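PDB 1JQG: carboxypeptidase A from Helicoverpa armigera, which probably removes C-terminal residues from peptides as a zinc-dependent metallocarboxypeptidase of the M14 family, made as a pro-protein. Local coordinates for residues F407-W410 against E411-V415; T191-A194 against I195-V199; N254-G258 against M259-T263. All blocks are in the same frame, centred on the assembly; numbering follows the deposited sequence.

Contact 1. Residues F407-W410 against E411-V415; sequences FETW and EGIKV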
# COMPACT_ATOMS: atom_id res chain seq x y z
N PHE A 407 -12.79 -8.65 2.56
CA PHE A 407 -13.78 -9.36 1.72
C PHE A 407 -14.01 -8.62 0.41
O PHE A 407 -14.02 -9.19 -0.68
CB PHE A 407 -15.10 -9.50 2.49
CG PHE A 407 -16.29 -9.92 1.68
CD1 PHE A 407 -16.48 -11.27 1.43
CD2 PHE A 407 -17.19 -9.00 1.16
CE1 PHE A 407 -17.55 -11.69 0.66
CE2 PHE A 407 -18.27 -9.44 0.40
CZ PHE A 407 -18.45 -10.79 0.14
N GLU A 408 -14.22 -7.30 0.54
CA GLU A 408 -14.39 -6.42 -0.63
C GLU A 408 -13.28 -6.52 -1.68
O GLU A 408 -13.50 -6.75 -2.85
CB GLU A 408 -14.36 -4.98 -0.09
CG GLU A 408 -14.82 -3.91 -1.05
CD GLU A 408 -14.81 -2.55 -0.37
OE1 GLU A 408 -14.09 -1.69 -0.88
OE2 GLU A 408 -15.57 -2.48 0.62
N THR A 409 -12.01 -6.45 -1.25
CA THR A 409 -10.86 -6.52 -2.10
C THR A 409 -10.68 -7.88 -2.73
O THR A 409 -10.27 -8.01 -3.89
CB THR A 409 -9.56 -6.15 -1.34
OG1 THR A 409 -9.78 -4.94 -0.60
CG2 THR A 409 -8.37 -5.92 -2.27
N TRP A 410 -11.08 -8.93 -2.00
CA TRP A 410 -10.86 -10.30 -2.48
C TRP A 410 -11.74 -10.56 -3.71
O TRP A 410 -11.41 -11.35 -4.61
CB TRP A 410 -11.10 -11.31 -1.37
CG TRP A 410 -10.96 -12.75 -1.79
CD1 TRP A 410 -11.91 -13.75 -1.73
CD2 TRP A 410 -9.77 -13.35 -2.30
NE1 TRP A 410 -11.36 -14.93 -2.19
CE2 TRP A 410 -10.04 -14.71 -2.54
CE3 TRP A 410 -8.49 -12.89 -2.59
CZ2 TRP A 410 -9.10 -15.60 -3.05
CZ3 TRP A 410 -7.53 -13.74 -3.09
CH2 TRP A 410 -7.85 -15.07 -3.31
N GLU A 411 -12.89 -9.91 -3.76
CA GLU A 411 -13.77 -9.93 -4.91
C GLU A 411 -13.04 -9.45 -6.16
O GLU A 411 -13.29 -9.96 -7.26
CB GLU A 411 -15.04 -9.11 -4.67
CG GLU A 411 -15.89 -9.55 -3.51
CD GLU A 411 -16.29 -11.02 -3.69
OE1 GLU A 411 -16.95 -11.19 -4.74
OE2 GLU A 411 -15.99 -11.95 -2.88
N GLY A 412 -12.25 -8.38 -6.02
CA GLY A 412 -11.53 -7.82 -7.17
C GLY A 412 -10.31 -8.65 -7.54
O GLY A 412 -9.99 -8.85 -8.70
N ILE A 413 -9.62 -9.14 -6.52
CA ILE A 413 -8.41 -9.93 -6.70
C ILE A 413 -8.68 -11.23 -7.45
O ILE A 413 -7.92 -11.55 -8.34
CB ILE A 413 -7.71 -10.18 -5.34
CG1 ILE A 413 -7.31 -8.85 -4.71
CG2 ILE A 413 -6.49 -11.08 -5.53
CD1 ILE A 413 -6.54 -8.85 -3.41
N LYS A 414 -9.68 -12.01 -7.05
CA LYS A 414 -9.94 -13.28 -7.69
C LYS A 414 -10.43 -13.12 -9.13
O LYS A 414 -10.24 -13.94 -10.05
CB LYS A 414 -10.91 -14.15 -6.87
CG LYS A 414 -12.34 -13.69 -6.76
CD LYS A 414 -13.06 -14.47 -5.63
CE LYS A 414 -14.38 -13.76 -5.27
NZ LYS A 414 -15.25 -14.71 -4.55
N VAL A 415 -11.10 -12.01 -9.41
CA VAL A 415 -11.60 -11.71 -10.74
C VAL A 415 -10.40 -11.38 -11.60
O VAL A 415 -10.39 -11.76 -12.78
CB VAL A 415 -12.60 -10.56 -10.74
CG1 VAL A 415 -12.77 -9.94 -12.12
CG2 VAL A 415 -14.00 -11.00 -10.30
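Along helix 402-421, which packs on the mixed sheet of the M14 carboxypeptidase fold, W410 is met by I413 and K414 about one turn later. K414 CD sits 4.2 Å from the centroid of the W410 five-membered ring and 26° off its normal, a CH-pi contact over one face. The lysine reaches it with CG held between backbone N and carbonyl carbon (chi1 68°) and the rest of the chain extended. At the six-membered ring, W410 CZ3 meets I413 CG2 at 3.8 Å, the two side chains crossing at about a right angle. T409, which faces strand 377-383, brings CG2 to 3.6 Å from I413 CD1. The nearly straight bond K414 N to W410 O (3.1 Å, 172°) holds the two residues one helical turn apart. Because the W410 indole also touches helix 187-200, an alanine here would probably leave K414 CD and I413 CG2 without their aromatic partner and open a gap toward that helix. K414 NZ forms a salt bridge with E204 and a weaker one with E411 OE2 at 3.3 Å, so the lysine divides its work: carbon against the indole, charge between two carboxylates that probably favour its protonated form.

Contact 2. Residues T191-A194 against I195-V199; sequences TLYA and IHKLV
K197 N donates to Y193 O at 2.9 Å with an N-H...O angle of 155°, the donor nearly in line with the carbonyl. Beyond this backbone bond the two side chains run side by side in the same direction. K197 CG comes to 3.7 Å from Y193 CE2, and farther out K197 CE reaches Y193 OH at 3.6 Å, so the lysine methylenes run alongside the phenol. A bend at chi2 (-70°) lets the lysine keep to this course, and its NZ ends in a salt bridge with D201. On another flank of Y193, H196 turns the edge of its imidazole toward the phenol face; the centroids are 5.7 Å apart and the planes 50° from each other, a tilted edge-to-face pair. F118 meets both rings, and it takes part in a second edge-to-face pair with H196. These residues belong to helix 187-200, the connection between the neighbouring parallel strands 173-178 and 212-216 in a beta-alpha-beta crossover, and A194 lies on its sheet side, against M176 and I215. The bond from H196 N to L192 O measures 3.1 Å. L198 N bonds to A194 O, also at 3.1 Å; a wider pi-type turn spans 196-199. The apolar contact between L192 CD1 and I195 CD1, at 4.4 Å, is looser than the packing of K197 on Y193.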
# COMPACT_ATOMS: atom_id res chain seq x y z
N THR A 191 -4.61 -8.61 2.39
CA THR A 191 -3.68 -9.67 2.04
C THR A 191 -3.85 -10.87 2.95
O THR A 191 -3.54 -12.03 2.67
CB THR A 191 -2.23 -9.12 2.09
OG1 THR A 191 -1.33 -9.75 1.18
CG2 THR A 191 -1.69 -9.12 3.51
N LEU A 192 -4.35 -10.66 4.16
CA LEU A 192 -4.58 -11.70 5.14
C LEU A 192 -5.83 -12.48 4.80
O LEU A 192 -6.09 -13.65 5.12
CB LEU A 192 -4.68 -11.04 6.54
CG LEU A 192 -3.56 -11.33 7.57
CD1 LEU A 192 -2.21 -11.35 6.92
CD2 LEU A 192 -3.63 -10.29 8.67
N TYR A 193 -6.78 -11.79 4.15
CA TYR A 193 -8.04 -12.43 3.79
C TYR A 193 -7.78 -13.39 2.65
O TYR A 193 -8.35 -14.48 2.62
CB TYR A 193 -9.09 -11.37 3.41
CG TYR A 193 -10.51 -11.87 3.36
CD1 TYR A 193 -11.30 -11.82 4.51
CD2 TYR A 193 -11.06 -12.39 2.21
CE1 TYR A 193 -12.62 -12.29 4.49
CE2 TYR A 193 -12.36 -12.84 2.18
CZ TYR A 193 -13.13 -12.80 3.32
OH TYR A 193 -14.41 -13.27 3.24
N ALA A 194 -6.89 -12.97 1.74
CA ALA A 194 -6.49 -13.82 0.62
C ALA A 194 -5.88 -15.15 1.05
O ALA A 194 -6.02 -16.22 0.44
CB ALA A 194 -5.54 -13.07 -0.29
N ILE A 195 -5.08 -15.13 2.12
CA ILE A 195 -4.53 -16.33 2.73
C ILE A 195 -5.65 -17.18 3.33
O ILE A 195 -5.61 -18.42 3.31
CB ILE A 195 -3.51 -15.94 3.84
CG1 ILE A 195 -2.28 -15.29 3.21
CG2 ILE A 195 -3.10 -17.14 4.65
CD1 ILE A 195 -1.26 -14.71 4.18
N HIS A 196 -6.66 -16.48 3.92
CA HIS A 196 -7.75 -17.16 4.60
C HIS A 196 -8.60 -17.93 3.62
O HIS A 196 -9.04 -19.05 3.86
CB HIS A 196 -8.53 -16.16 5.46
CG HIS A 196 -9.82 -16.67 6.02
ND1 HIS A 196 -11.09 -16.48 5.51
CD2 HIS A 196 -9.97 -17.42 7.13
CE1 HIS A 196 -11.97 -17.09 6.28
NE2 HIS A 196 -11.31 -17.68 7.26
N LYS A 197 -8.90 -17.34 2.47
CA LYS A 197 -9.72 -18.03 1.45
C LYS A 197 -8.96 -19.05 0.62
O LYS A 197 -9.55 -19.96 0.09
CB LYS A 197 -10.38 -17.04 0.49
CG LYS A 197 -11.51 -16.24 1.16
CD LYS A 197 -12.63 -17.26 1.40
CE LYS A 197 -13.80 -16.65 2.15
NZ LYS A 197 -14.87 -17.71 2.17
N LEU A 198 -7.63 -18.92 0.52
CA LEU A 198 -6.83 -19.89 -0.22
C LEU A 198 -6.35 -21.05 0.64
O LEU A 198 -5.91 -22.07 0.12
CB LEU A 198 -5.63 -19.18 -0.88
CG LEU A 198 -5.92 -18.15 -1.94
CD1 LEU A 198 -4.64 -17.43 -2.32
CD2 LEU A 198 -6.54 -18.74 -3.20
N VAL A 199 -6.36 -20.90 1.95
CA VAL A 199 -5.86 -21.93 2.86
C VAL A 199 -6.91 -22.39 3.86
O VAL A 199 -7.06 -23.59 3.92
CB VAL A 199 -4.61 -21.41 3.63
CG1 VAL A 199 -3.95 -22.45 4.52
CG2 VAL A 199 -3.56 -20.84 2.68

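Contact 3. Residues N254-G258 against M259-T263; sequences NRNFG and MNWGT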
# COMPACT_ATOMS: atom_id res chain seq x y z
N ASN A 254 8.62 2.83 -2.16
CA ASN A 254 7.88 2.86 -3.42
C ASN A 254 8.51 3.83 -4.39
O ASN A 254 7.92 4.24 -5.39
CB ASN A 254 6.40 3.17 -3.17
CG ASN A 254 5.51 2.48 -4.22
OD1 ASN A 254 5.95 1.52 -4.87
ND2 ASN A 254 4.28 2.92 -4.41
N ARG A 255 9.75 4.24 -4.11
CA ARG A 255 10.51 5.13 -4.97
C ARG A 255 11.93 4.55 -5.13
O ARG A 255 12.81 5.11 -5.75
CB ARG A 255 10.59 6.54 -4.44
CG ARG A 255 9.31 7.21 -3.98
CD ARG A 255 8.57 7.79 -5.18
NE ARG A 255 7.27 8.28 -4.76
CZ ARG A 255 6.75 9.43 -5.15
NH1 ARG A 255 7.42 10.22 -5.98
NH2 ARG A 255 5.55 9.76 -4.67
N ASN A 256 12.15 3.38 -4.55
CA ASN A 256 13.43 2.70 -4.56
C ASN A 256 13.53 1.55 -5.58
O ASN A 256 14.51 0.79 -5.60
CB ASN A 256 13.67 2.16 -3.15
CG ASN A 256 15.16 1.91 -2.89
OD1 ASN A 256 15.94 2.83 -3.02
ND2 ASN A 256 15.43 0.67 -2.50
N PHE A 257 12.56 1.44 -6.50
CA PHE A 257 12.61 0.38 -7.52
C PHE A 257 13.23 0.84 -8.82
O PHE A 257 13.27 2.03 -9.08
CB PHE A 257 11.23 -0.20 -7.79
CG PHE A 257 10.70 -1.07 -6.68
CD1 PHE A 257 10.19 -0.53 -5.51
CD2 PHE A 257 10.77 -2.46 -6.78
CE1 PHE A 257 9.75 -1.34 -4.48
CE2 PHE A 257 10.32 -3.29 -5.77
CZ PHE A 257 9.80 -2.72 -4.60
N GLY A 258 13.77 -0.07 -9.61
CA GLY A 258 14.58 0.17 -10.77
C GLY A 258 13.92 0.71 -12.00
O GLY A 258 14.63 1.14 -12.91
N MET A 259 12.60 0.80 -12.06
CA MET A 259 11.91 1.37 -13.22
C MET A 259 11.93 2.88 -13.17
O MET A 259 11.19 3.55 -12.45
CB MET A 259 10.48 0.84 -13.23
CG MET A 259 9.94 0.56 -14.61
SD MET A 259 9.46 1.99 -15.56
CE MET A 259 10.00 1.51 -17.19
N ASN A 260 12.86 3.48 -13.90
CA ASN A 260 13.03 4.93 -14.00
C ASN A 260 13.35 5.61 -12.67
O ASN A 260 12.89 6.70 -12.30
CB ASN A 260 11.83 5.60 -14.66
CG ASN A 260 11.66 5.20 -16.12
OD1 ASN A 260 10.63 4.66 -16.54
ND2 ASN A 260 12.69 5.44 -16.94
N TRP A 261 14.21 4.96 -11.88
CA TRP A 261 14.52 5.44 -10.54
C TRP A 261 15.07 6.87 -10.55
O TRP A 261 15.87 7.19 -11.41
CB TRP A 261 15.52 4.48 -9.88
CG TRP A 261 15.92 4.91 -8.50
CD1 TRP A 261 15.29 4.61 -7.32
CD2 TRP A 261 17.04 5.74 -8.15
NE1 TRP A 261 15.96 5.18 -6.27
CE2 TRP A 261 17.04 5.88 -6.77
CE3 TRP A 261 18.05 6.36 -8.90
CZ2 TRP A 261 18.02 6.63 -6.10
CZ3 TRP A 261 19.02 7.08 -8.22
CH2 TRP A 261 19.00 7.23 -6.82
N GLY A 262 14.71 7.66 -9.55
CA GLY A 262 15.24 8.99 -9.37
C GLY A 262 14.70 10.09 -10.26
O GLY A 262 15.15 11.25 -10.12
N THR A 263 13.77 9.78 -11.17
CA THR A 263 13.30 10.77 -12.14
C THR A 263 12.14 11.57 -11.58
O THR A 263 11.93 12.72 -11.96
CB THR A 263 12.90 10.13 -13.48
OG1 THR A 263 11.87 9.18 -13.21
CG2 THR A 263 14.12 9.52 -14.14
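W261 carries its CG anti to the backbone N (chi1 179°) and stands its indole almost square to the CA-CB-CG plane (chi2 89°), which directs the pyrrole side of the ring into the backbone of R255, N256 and F257. F257 O lies at the ring edge, near its plane, 3.4 Å from W261 CB. N256 CA is at the same kind of edge position, 3.8 Å from W261 CD1. R255 O approaches obliquely and comes to 3.0 Å from W261 CD1; although NE1 is also near, the angle there is poor, and the indole N-H is spent on the carbonyl of H275. Backbone oxygens and a CA therefore line the indole, while its one polar atom is satisfied elsewhere. The tryptophan is presented by a type II beta turn from N260 to T263, in which G262 supplies the positive phi; a CB there would clash with W261 CE3. N260 O is gripped twice, by T263 OG1 at 2.8 Å and weakly by T263 N at 3.4 Å, which ties down the turn. F257 touches both helix 283-294 and helix 366-373, and the backbone of F257 and M259 bonds to G364. The R255 side chain lies about 8 Å from the zinc ion. An Asn-Arg pair in this position, N254 and R255 here, is typical of M14 carboxypeptidases, where relatives use it to receive the substrate's C-terminal carboxylate, consistent with this loop forming a wall of the active-site pocket.

In the fold
From the N terminus the chain meets contact 2 in helix 187-200, then contact 3 in the long loop between helices 221-228 and 283-294, and last contact 1 in helix 402-421. Each is local, closing a helical turn or a bend of the loop, and they follow in series without nesting or crossing. Contacts 1 and 2 join in space, their centres 11 Å apart: F407 CD1 lies 3.4 Å from Y193 OH, and W410 CZ3 3.5 Å from A194 CB, packing the two helices together. Contact 3 lies on the opposite side of the chain's centre, its centre about 28 Å from that of contact 1, close to the zinc ion.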